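Local coordinates for YkuI protein (Bacillus subtilis, PDB 2BAS) that binds the second messenger cyclic di-GMP, has an EAL domain, and probably acts as a cyclic-di-GMP-specific phosphodiesterase, at residues Leu195-Leu200 with Ala229-Asp234; Val144-Glu149 with Ala174-Gly179; Phe46-Gln51 with Arg250-Tyr255; Phe239-Ala244 with Thr276-Phe281. All coordinates share one frame; numbering follows the deposited sequence.

Contact 1 (Leu195-Leu200 with Ala229-Asp234)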
# COMPACT_ATOMS: atom_id res chain seq x y z
N LEU A 195 -1.40 9.48 -13.27
CA LEU A 195 -0.19 9.92 -12.59
C LEU A 195 -0.41 10.25 -11.11
O LEU A 195 -1.42 10.84 -10.74
CB LEU A 195 0.39 11.14 -13.29
CG LEU A 195 1.48 10.96 -14.34
CD1 LEU A 195 1.08 11.61 -15.65
CD2 LEU A 195 2.79 11.53 -13.85
N LEU A 196 0.58 9.91 -10.29
CA LEU A 196 0.59 10.28 -8.89
C LEU A 196 1.81 11.16 -8.66
O LEU A 196 2.93 10.74 -8.96
CB LEU A 196 0.68 9.03 -8.01
CG LEU A 196 -0.44 8.00 -8.06
CD1 LEU A 196 -0.12 6.84 -7.13
CD2 LEU A 196 -1.79 8.62 -7.69
N LYS A 197 1.60 12.37 -8.17
CA LYS A 197 2.72 13.27 -7.86
C LYS A 197 3.07 13.19 -6.39
O LYS A 197 2.24 13.46 -5.52
CB LYS A 197 2.42 14.71 -8.23
CG LYS A 197 2.41 15.02 -9.71
CD LYS A 197 2.55 16.53 -10.00
CE LYS A 197 4.02 16.98 -10.09
NZ LYS A 197 4.20 18.32 -10.77
N ILE A 198 4.32 12.80 -6.12
CA ILE A 198 4.81 12.65 -4.76
C ILE A 198 5.85 13.74 -4.47
O ILE A 198 6.82 13.90 -5.21
CB ILE A 198 5.38 11.22 -4.54
CG1 ILE A 198 4.29 10.18 -4.84
CG2 ILE A 198 5.90 11.04 -3.13
CD1 ILE A 198 4.80 8.74 -4.99
N ASP A 199 5.61 14.50 -3.41
CA ASP A 199 6.50 15.56 -2.94
C ASP A 199 7.52 14.94 -2.00
O ASP A 199 7.18 14.07 -1.21
CB ASP A 199 5.66 16.62 -2.21
CG ASP A 199 6.50 17.58 -1.38
OD1 ASP A 199 7.62 17.95 -1.80
OD2 ASP A 199 6.03 18.00 -0.30
N LEU A 200 8.77 15.39 -2.07
CA LEU A 200 9.81 14.79 -1.24
C LEU A 200 10.45 15.75 -0.23
O LEU A 200 11.52 15.46 0.32
CB LEU A 200 10.88 14.11 -2.11
CG LEU A 200 10.44 12.93 -2.98
CD1 LEU A 200 11.61 12.45 -3.82
CD2 LEU A 200 9.87 11.78 -2.14
N ALA A 229 1.64 6.03 -13.07
CA ALA A 229 3.07 6.29 -12.99
C ALA A 229 3.32 7.26 -11.83
O ALA A 229 2.47 8.10 -11.52
CB ALA A 229 3.59 6.88 -14.29
N LEU A 230 4.49 7.15 -11.22
CA LEU A 230 4.87 8.01 -10.12
C LEU A 230 5.75 9.14 -10.62
O LEU A 230 6.76 8.92 -11.29
CB LEU A 230 5.63 7.23 -9.04
CG LEU A 230 4.96 5.98 -8.47
CD1 LEU A 230 5.95 5.24 -7.58
CD2 LEU A 230 3.69 6.31 -7.70
N LEU A 231 5.36 10.36 -10.27
CA LEU A 231 6.16 11.55 -10.51
C LEU A 231 6.66 12.12 -9.18
O LEU A 231 5.87 12.58 -8.35
CB LEU A 231 5.33 12.58 -11.28
CG LEU A 231 5.82 14.01 -11.49
CD1 LEU A 231 7.28 14.07 -11.84
CD2 LEU A 231 4.99 14.67 -12.58
N TYR A 232 7.97 12.06 -8.96
CA TYR A 232 8.54 12.64 -7.75
C TYR A 232 8.94 14.05 -8.04
O TYR A 232 9.77 14.29 -8.92
CB TYR A 232 9.75 11.84 -7.27
CG TYR A 232 9.38 10.49 -6.71
CD1 TYR A 232 9.17 9.41 -7.55
CD2 TYR A 232 9.24 10.29 -5.35
CE1 TYR A 232 8.83 8.17 -7.04
CE2 TYR A 232 8.90 9.05 -4.84
CZ TYR A 232 8.70 8.00 -5.69
OH TYR A 232 8.35 6.77 -5.21
N GLU A 233 8.33 14.99 -7.33
CA GLU A 233 8.62 16.42 -7.46
C GLU A 233 9.34 16.95 -6.21
O GLU A 233 9.50 16.23 -5.22
CB GLU A 233 7.35 17.23 -7.75
CG GLU A 233 6.33 17.30 -6.63
CD GLU A 233 5.29 18.39 -6.84
OE1 GLU A 233 5.64 19.60 -6.79
OE2 GLU A 233 4.10 18.04 -7.03
N ASP A 234 9.75 18.22 -6.27
CA ASP A 234 10.54 18.88 -5.23
C ASP A 234 11.84 18.15 -4.89
O ASP A 234 12.22 18.06 -3.72
CB ASP A 234 9.70 19.15 -3.97
CG ASP A 234 8.74 20.33 -4.13
OD1 ASP A 234 9.06 21.28 -4.88
OD2 ASP A 234 7.67 20.31 -3.49
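Two neighbouring parallel strands of the EAL barrel, 195-199 and 229-233, run together here with Leu195 level with Ala229 and Asp199 level with Glu233. Their backbones are laced by four bonds: Leu196 N gives to Ala229 O and Ile198 N to Leu231 O, while Leu231 N and Glu233 N reach back to Leu196 O and Ile198 O. On the face packed against helix 211-226, Ile198 and Tyr232 lie alongside each other, Ile198 CG2 4.0 Å from Tyr232 CE2, and Ile198 CD1 meets Leu230 CD2 at 3.8 Å. Past the strand end, Leu200 sets its CG at the ring edge, 3.7 Å from Tyr232 CD2. The other face looks into the barrel. There Lys197 runs beside Leu231, CE 3.5 Å from Leu231 CD2, and a bend at chi3 (87°) accompanies a long salt bridge from Lys197 NZ to Glu233 OE2, 3.8 Å. NZ has firmer partners in Glu146 and Gln253. A methionine in place of Lys197 would probably leave Glu146 and Glu233 without their shared cation and Gln253 OE1 without this donor. Such a polar cluster above greasy strand pairs is typical of the C-terminal mouth of a beta/alpha barrel, where enzymes of this fold carry their active sites.

Contact 2 (Val144-Glu149 with Ala174-Gly179)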
# COMPACT_ATOMS: atom_id res chain seq x y z
N VAL A 144 -1.74 17.17 -19.09
CA VAL A 144 -1.80 16.54 -17.78
C VAL A 144 -2.42 17.53 -16.78
O VAL A 144 -1.80 18.52 -16.39
CB VAL A 144 -0.44 15.99 -17.32
CG1 VAL A 144 -0.57 15.36 -15.95
CG2 VAL A 144 0.07 14.95 -18.30
N LEU A 145 -3.66 17.24 -16.40
CA LEU A 145 -4.39 18.03 -15.44
C LEU A 145 -4.08 17.55 -14.01
O LEU A 145 -4.51 16.46 -13.60
CB LEU A 145 -5.88 17.92 -15.73
CG LEU A 145 -6.85 18.88 -15.06
CD1 LEU A 145 -6.80 20.23 -15.76
CD2 LEU A 145 -8.26 18.32 -15.13
N GLU A 146 -3.33 18.37 -13.28
CA GLU A 146 -3.01 18.08 -11.89
C GLU A 146 -4.12 18.59 -10.98
O GLU A 146 -4.48 19.77 -11.04
CB GLU A 146 -1.68 18.69 -11.49
CG GLU A 146 -0.46 18.21 -12.28
CD GLU A 146 0.84 18.92 -11.84
OE1 GLU A 146 0.95 19.32 -10.65
OE2 GLU A 146 1.75 19.06 -12.69
N ILE A 147 -4.65 17.72 -10.14
CA ILE A 147 -5.70 18.07 -9.21
C ILE A 147 -5.24 17.88 -7.76
O ILE A 147 -4.48 16.95 -7.45
CB ILE A 147 -6.99 17.25 -9.48
CG1 ILE A 147 -7.39 17.32 -10.96
CG2 ILE A 147 -8.15 17.77 -8.63
CD1 ILE A 147 -7.85 18.71 -11.44
N THR A 148 -5.67 18.79 -6.89
CA THR A 148 -5.39 18.70 -5.46
C THR A 148 -6.72 18.54 -4.74
O THR A 148 -7.49 19.50 -4.64
CB THR A 148 -4.65 19.95 -4.93
OG1 THR A 148 -3.56 20.28 -5.80
CG2 THR A 148 -4.11 19.71 -3.52
N GLU A 149 -6.99 17.34 -4.25
CA GLU A 149 -8.27 17.05 -3.58
C GLU A 149 -8.23 17.40 -2.10
O GLU A 149 -9.25 17.31 -1.42
CB GLU A 149 -8.65 15.58 -3.73
CG GLU A 149 -8.43 15.00 -5.10
CD GLU A 149 -8.36 13.50 -5.05
OE1 GLU A 149 -9.02 12.90 -4.17
OE2 GLU A 149 -7.63 12.91 -5.87
N ALA A 174 -3.37 13.74 -13.22
CA ALA A 174 -2.39 13.58 -12.17
C ALA A 174 -3.03 14.00 -10.86
O ALA A 174 -3.71 15.02 -10.82
CB ALA A 174 -1.19 14.45 -12.46
N VAL A 175 -2.85 13.19 -9.82
CA VAL A 175 -3.27 13.56 -8.48
C VAL A 175 -2.03 14.07 -7.72
O VAL A 175 -0.93 13.55 -7.88
CB VAL A 175 -3.99 12.40 -7.74
CG1 VAL A 175 -4.19 12.72 -6.28
CG2 VAL A 175 -5.36 12.14 -8.37
N ASP A 176 -2.22 15.04 -6.88
CA ASP A 176 -1.18 15.83 -6.22
C ASP A 176 -1.13 15.49 -4.71
O ASP A 176 -2.08 14.92 -4.16
CB ASP A 176 -1.48 17.32 -6.39
CG ASP A 176 -0.23 18.20 -6.26
OD1 ASP A 176 0.90 17.66 -5.97
OD2 ASP A 176 -0.32 19.47 -6.45
N ASN A 177 -0.01 15.86 -4.11
CA ASN A 177 0.28 15.67 -2.66
C ASN A 177 -0.02 14.24 -2.16
O ASN A 177 -0.71 14.05 -1.15
CB ASN A 177 -0.58 16.61 -1.81
CG ASN A 177 -0.35 18.09 -2.12
OD1 ASN A 177 0.60 18.43 -2.81
ND2 ASN A 177 -1.20 18.99 -1.65
N ILE A 178 0.49 13.26 -2.84
CA ILE A 178 0.26 11.87 -2.44
C ILE A 178 1.33 11.45 -1.41
O ILE A 178 2.51 11.83 -1.52
CB ILE A 178 0.32 10.94 -3.65
CG1 ILE A 178 -0.79 11.23 -4.67
CG2 ILE A 178 0.17 9.46 -3.28
CD1 ILE A 178 -2.19 11.12 -4.07
N GLY A 179 0.86 10.68 -0.44
CA GLY A 179 1.68 10.14 0.65
C GLY A 179 1.49 10.95 1.94
O GLY A 179 1.45 10.39 3.04
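Ala174 takes the central place among the backbone bonds between strands 143-147 and 172-178. Its N-H goes to Leu145 O at 3.0 Å, arriving 43° above that carbonyl plane, and its O accepts Ile147 N at 2.9 Å almost straight on. The same Ala174 O is also met by the CA-H of Glu146. One step further, Asp176 N makes a weak bond to Ile147 O as the strands begin to part.

The packing is modest. The methyl of Ala174 sits against Val144 CG1 (3.7 Å) and against the CG methylene of Glu146, 3.8 Å from Ala174 CB. Of a different kind is the van der Waals contact of a carboxylate oxygen with two methyls: Glu149, its chain extended beyond CG, crosses Val175 at about a right angle and brings OE2 to 3.5 Å from both Val175 CG1 and Val175 CG2; its OE1 is held by Tyr160.

Polar groups gather where the strands end. With CG swung away from the backbone N (chi1 -156°), Asp176 offers OD2 to Thr148 OG1 in a weak bond of 3.4 Å, and its OD1 takes Asn177 N from above the carboxylate plane. Glu146 OE1 stands 4.4 Å from Asp176 OD2, a like-charge pair probably eased by Lys197, which bridges to Glu146. Strand 143-147, helix 156-167 and strand 172-178 form a beta-alpha-beta crossover, the repeating element of beta/alpha barrels.

Contact 3 (Phe46-Gln51 with Arg250-Tyr255)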
# COMPACT_ATOMS: atom_id res chain seq x y z
N PHE A 46 11.55 15.14 -16.15
CA PHE A 46 12.51 14.22 -16.74
C PHE A 46 12.11 12.76 -16.78
O PHE A 46 11.52 12.24 -15.85
CB PHE A 46 13.88 14.38 -16.08
CG PHE A 46 14.51 15.72 -16.36
CD1 PHE A 46 14.28 16.80 -15.51
CD2 PHE A 46 15.31 15.90 -17.48
CE1 PHE A 46 14.86 18.04 -15.76
CE2 PHE A 46 15.88 17.14 -17.75
CZ PHE A 46 15.66 18.21 -16.88
N SER A 47 12.44 12.13 -17.90
CA SER A 47 12.17 10.72 -18.19
C SER A 47 13.15 9.84 -17.44
O SER A 47 14.30 10.23 -17.23
CB SER A 47 12.35 10.48 -19.69
OG SER A 47 11.64 9.34 -20.15
N ALA A 48 12.72 8.64 -17.06
CA ALA A 48 13.62 7.69 -16.42
C ALA A 48 14.28 6.76 -17.44
O ALA A 48 15.46 6.44 -17.29
CB ALA A 48 12.89 6.88 -15.37
N GLU A 49 13.52 6.36 -18.46
CA GLU A 49 13.99 5.42 -19.49
C GLU A 49 15.12 6.04 -20.32
O GLU A 49 16.25 5.54 -20.30
CB GLU A 49 12.86 4.95 -20.40
CG GLU A 49 11.55 4.67 -19.71
CD GLU A 49 10.50 5.71 -20.04
OE1 GLU A 49 10.23 5.88 -21.25
OE2 GLU A 49 9.95 6.33 -19.10
N GLU A 50 14.79 7.09 -21.07
CA GLU A 50 15.79 7.98 -21.64
C GLU A 50 15.99 8.94 -20.49
O GLU A 50 15.17 8.96 -19.57
CB GLU A 50 15.24 8.76 -22.84
CG GLU A 50 14.82 7.93 -24.06
CD GLU A 50 13.37 7.46 -24.02
OE1 GLU A 50 12.60 7.92 -23.15
OE2 GLU A 50 12.99 6.62 -24.87
N GLN A 51 17.05 9.74 -20.49
CA GLN A 51 17.16 10.71 -19.40
C GLN A 51 16.86 12.08 -19.98
O GLN A 51 17.71 12.97 -19.96
CB GLN A 51 18.54 10.68 -18.72
CG GLN A 51 19.42 9.47 -18.96
CD GLN A 51 18.77 8.14 -18.65
OE1 GLN A 51 18.17 7.95 -17.59
NE2 GLN A 51 18.89 7.20 -19.57
N ARG A 250 9.03 7.17 -12.17
CA ARG A 250 9.14 7.20 -13.63
C ARG A 250 9.50 8.58 -14.19
O ARG A 250 10.14 8.68 -15.23
CB ARG A 250 7.87 6.67 -14.29
CG ARG A 250 8.05 6.45 -15.77
CD ARG A 250 6.84 5.84 -16.41
NE ARG A 250 7.14 5.44 -17.78
CZ ARG A 250 6.35 4.71 -18.55
NH1 ARG A 250 5.17 4.28 -18.09
NH2 ARG A 250 6.73 4.39 -19.77
N TYR A 251 9.08 9.63 -13.49
CA TYR A 251 9.39 11.01 -13.88
C TYR A 251 9.91 11.79 -12.68
O TYR A 251 9.54 11.48 -11.54
CB TYR A 251 8.17 11.70 -14.47
CG TYR A 251 7.57 10.98 -15.66
CD1 TYR A 251 6.38 10.26 -15.55
CD2 TYR A 251 8.19 11.04 -16.91
CE1 TYR A 251 5.82 9.61 -16.65
CE2 TYR A 251 7.64 10.40 -18.02
CZ TYR A 251 6.47 9.69 -17.89
OH TYR A 251 5.94 9.06 -18.99
N PHE A 252 10.74 12.80 -12.94
CA PHE A 252 11.40 13.56 -11.88
C PHE A 252 11.40 15.06 -12.14
O PHE A 252 11.55 15.50 -13.28
CB PHE A 252 12.85 13.10 -11.72
CG PHE A 252 13.03 11.60 -11.71
CD1 PHE A 252 13.34 10.91 -12.88
CD2 PHE A 252 12.95 10.89 -10.52
CE1 PHE A 252 13.53 9.53 -12.87
CE2 PHE A 252 13.14 9.49 -10.50
CZ PHE A 252 13.43 8.82 -11.66
N GLN A 253 11.28 15.85 -11.07
CA GLN A 253 11.21 17.30 -11.16
C GLN A 253 11.76 17.97 -9.90
O GLN A 253 11.47 17.51 -8.79
CB GLN A 253 9.75 17.71 -11.36
CG GLN A 253 9.49 19.20 -11.55
CD GLN A 253 8.01 19.51 -11.59
OE1 GLN A 253 7.18 18.60 -11.60
NE2 GLN A 253 7.67 20.79 -11.63
N GLY A 254 12.53 19.04 -10.07
CA GLY A 254 13.05 19.83 -8.96
C GLY A 254 14.27 20.71 -9.24
O GLY A 254 14.89 20.62 -10.32
N TYR A 255 14.62 21.54 -8.26
CA TYR A 255 15.81 22.39 -8.33
C TYR A 255 17.07 21.59 -8.65
O TYR A 255 17.89 22.03 -9.46
CB TYR A 255 16.04 23.17 -7.02
CG TYR A 255 14.97 24.18 -6.71
CD1 TYR A 255 14.77 25.30 -7.52
CD2 TYR A 255 14.15 24.04 -5.59
CE1 TYR A 255 13.78 26.24 -7.24
CE2 TYR A 255 13.14 24.98 -5.30
CZ TYR A 255 12.96 26.08 -6.13
OH TYR A 255 11.98 27.01 -5.84
O HOH W 1 8.56 8.59 -21.16
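Phe46 and Phe252 form an antiparallel hydrogen-bonded pair: Phe46 N gives to Phe252 O at 2.9 Å, and Phe252 N returns to a lone pair of Phe46 O at 3.1 Å, both donors lying in the carbonyl planes. Ser47 and Tyr251 follow as the non-hydrogen-bonded pair, with the CA-H of Tyr251 turned to Phe46 O. Beyond Ser47 the first chain leaves the strand and curls over its partner.

Among the side chains, the Phe46 ring presents its edge to Phe252 O, and Phe252 CE1 rests 3.7 Å from Ala48 CB. The charged contact belongs to Arg250. CG stands opposite the backbone N (chi1 -170°) and the chain runs extended to NE, passing CG over a face of the Tyr251 ring and delivering NE to Glu49 OE2 at 3.2 Å. That bond is straight and lies in the guanidinium plane, but it meets the carboxylate from above, the two planes being 73° apart. Glu49 OE1 turns to Lys366 of the second subunit and also receives a water proton. A leucine at Arg250 would probably leave Glu49 OE2 without its NE partner and the carboxylate freer to turn.

Strand 249-252 lies between strand 38-47 and strand 229-233, with strand 53-64 on the far side of 38-47 and helix 271-311 packed on Gln51.

Contact 4 (Phe239-Ala244 with Thr276-Phe281)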
# COMPACT_ATOMS: atom_id res chain seq x y z
N PHE A 239 20.10 12.59 -2.25
CA PHE A 239 19.37 11.48 -1.62
C PHE A 239 17.89 11.41 -2.03
O PHE A 239 17.27 10.34 -1.93
CB PHE A 239 19.52 11.52 -0.09
CG PHE A 239 18.80 12.67 0.58
CD1 PHE A 239 17.45 12.55 0.95
CD2 PHE A 239 19.46 13.87 0.84
CE1 PHE A 239 16.79 13.61 1.57
CE2 PHE A 239 18.81 14.93 1.45
CZ PHE A 239 17.47 14.80 1.81
N GLN A 240 17.33 12.53 -2.48
CA GLN A 240 15.94 12.59 -2.94
C GLN A 240 15.77 11.99 -4.33
O GLN A 240 14.79 11.29 -4.60
CB GLN A 240 15.41 14.02 -2.88
CG GLN A 240 15.15 14.51 -1.46
CD GLN A 240 14.98 16.02 -1.35
OE1 GLN A 240 14.20 16.50 -0.53
NE2 GLN A 240 15.71 16.77 -2.16
N LEU A 241 16.73 12.27 -5.21
CA LEU A 241 16.77 11.67 -6.54
C LEU A 241 17.02 10.17 -6.41
O LEU A 241 16.34 9.36 -7.04
CB LEU A 241 17.86 12.32 -7.40
CG LEU A 241 17.98 11.82 -8.85
CD1 LEU A 241 16.68 12.05 -9.62
CD2 LEU A 241 19.16 12.48 -9.54
N GLN A 242 17.99 9.83 -5.57
CA GLN A 242 18.26 8.45 -5.18
C GLN A 242 16.97 7.78 -4.75
O GLN A 242 16.59 6.74 -5.29
CB GLN A 242 19.31 8.42 -4.05
CG GLN A 242 19.14 7.34 -2.97
CD GLN A 242 19.64 5.96 -3.40
OE1 GLN A 242 20.85 5.72 -3.49
NE2 GLN A 242 18.70 5.05 -3.64
N TYR A 243 16.26 8.40 -3.80
CA TYR A 243 15.05 7.81 -3.28
C TYR A 243 14.01 7.54 -4.37
O TYR A 243 13.47 6.43 -4.44
CB TYR A 243 14.45 8.66 -2.16
CG TYR A 243 13.22 8.03 -1.58
CD1 TYR A 243 13.31 7.14 -0.52
CD2 TYR A 243 11.95 8.29 -2.13
CE1 TYR A 243 12.17 6.54 0.01
CE2 TYR A 243 10.81 7.69 -1.61
CZ TYR A 243 10.93 6.81 -0.54
OH TYR A 243 9.80 6.21 -0.02
N ALA A 244 13.75 8.54 -5.21
CA ALA A 244 12.74 8.43 -6.27
C ALA A 244 13.04 7.27 -7.20
O ALA A 244 12.17 6.45 -7.52
CB ALA A 244 12.68 9.73 -7.07
N THR A 276 24.96 8.81 -15.88
CA THR A 276 26.01 8.34 -14.98
C THR A 276 25.53 8.30 -13.53
O THR A 276 25.86 7.38 -12.79
CB THR A 276 27.32 9.18 -15.05
OG1 THR A 276 27.15 10.41 -14.33
CG2 THR A 276 27.73 9.47 -16.50
N GLU A 277 24.74 9.29 -13.14
CA GLU A 277 24.24 9.36 -11.77
C GLU A 277 23.36 8.14 -11.43
O GLU A 277 23.34 7.69 -10.28
CB GLU A 277 23.52 10.69 -11.51
CG GLU A 277 23.36 11.04 -10.03
CD GLU A 277 23.43 12.54 -9.76
OE1 GLU A 277 24.08 12.91 -8.75
OE2 GLU A 277 22.87 13.34 -10.54
N PHE A 278 22.67 7.61 -12.44
CA PHE A 278 21.88 6.40 -12.26
C PHE A 278 22.75 5.15 -12.14
O PHE A 278 22.40 4.22 -11.41
CB PHE A 278 20.81 6.23 -13.35
CG PHE A 278 19.69 7.24 -13.30
CD1 PHE A 278 19.44 7.98 -12.14
CD2 PHE A 278 18.85 7.43 -14.40
CE1 PHE A 278 18.39 8.92 -12.09
CE2 PHE A 278 17.80 8.36 -14.36
CZ PHE A 278 17.57 9.10 -13.20
N HIS A 279 23.87 5.12 -12.87
CA HIS A 279 24.80 3.99 -12.81
C HIS A 279 25.36 3.79 -11.41
O HIS A 279 25.63 2.65 -11.00
CB HIS A 279 25.94 4.14 -13.81
CG HIS A 279 25.60 3.70 -15.19
ND1 HIS A 279 25.49 4.59 -16.25
CD2 HIS A 279 25.35 2.47 -15.70
CE1 HIS A 279 25.19 3.92 -17.35
NE2 HIS A 279 25.09 2.63 -17.04
N GLN A 280 25.57 4.89 -10.68
CA GLN A 280 25.98 4.82 -9.29
C GLN A 280 24.88 4.13 -8.50
O GLN A 280 25.15 3.20 -7.75
CB GLN A 280 26.28 6.21 -8.73
CG GLN A 280 27.39 6.97 -9.46
CD GLN A 280 27.46 8.44 -9.07
OE1 GLN A 280 27.72 8.78 -7.91
NE2 GLN A 280 27.25 9.33 -10.04
N PHE A 281 23.63 4.58 -8.70
CA PHE A 281 22.45 3.99 -8.05
C PHE A 281 22.31 2.49 -8.32
O PHE A 281 22.01 1.72 -7.41
CB PHE A 281 21.15 4.68 -8.49
CG PHE A 281 21.09 6.16 -8.17
CD1 PHE A 281 20.41 7.02 -9.02
CD2 PHE A 281 21.69 6.69 -7.04
CE1 PHE A 281 20.33 8.38 -8.75
CE2 PHE A 281 21.62 8.06 -6.76
CZ PHE A 281 20.93 8.90 -7.62
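Gln242 and Phe281 make the tight part of this helix-helix contact. Phe281 projects from helix 271-311 toward helix 238-246 and lays one ring face against the backbone there: Gln242 CA sits 4.0 Å from the ring centroid, 25° off the normal, a CH-pi contact, with Gln242 CB 3.6 Å from Phe281 CE2. Glu277 O of its own helix lies over the opposite face. Leu241 fills in beside the ring, at about a right angle. With its CG opposite the backbone N (chi1 -178°), that CG comes 4.2 Å from Phe281 CE1, and Leu241 CD1 reaches the edge of the Phe278 ring at CE1, 4.3 Å away. Phe278 in turn stacks on Trp245.

Outward from this patch the contact thins. Glu277 OE2 comes no nearer than 3.9 Å to Leu241 CD2, its OE1 being bonded to Tyr256. Gln242, bent at chi2, brings OE1 to 3.8 Å from Phe281 CD2 with its amide tilted 58° to the ring, and makes no hydrogen bond to the other segment. No polar bond crosses anywhere, and the local axes stay 10.7 Å apart. It is steeply crossed helix packing carried by a few aromatic and aliphatic groups, joining a barrel helix to the long helix that leads toward the C-terminal domain.

All four contacts are buried. Contacts 1 and 2 lie within the sheet of the EAL barrel, sharing neighbouring strands 195-199 and 172-178; contact 3 continues that sheet beside strand 229-233 but is touched by the second subunit, and contact 4, packing a helix outside it, has a partly exposed side at Gln242 and Glu277. The centre of contact 1 lies about 8 Å from the centre of the chain, nearer than the others. Contacts 1 and 2 are parallel pairs whose ends collect acids around one lysine; contact 3 is antiparallel and spends its charges near the subunit interface. Contact 4, without backbone bonding across it, buries the least surface, yet meets contact 3 through Phe252, Leu241 and Phe278.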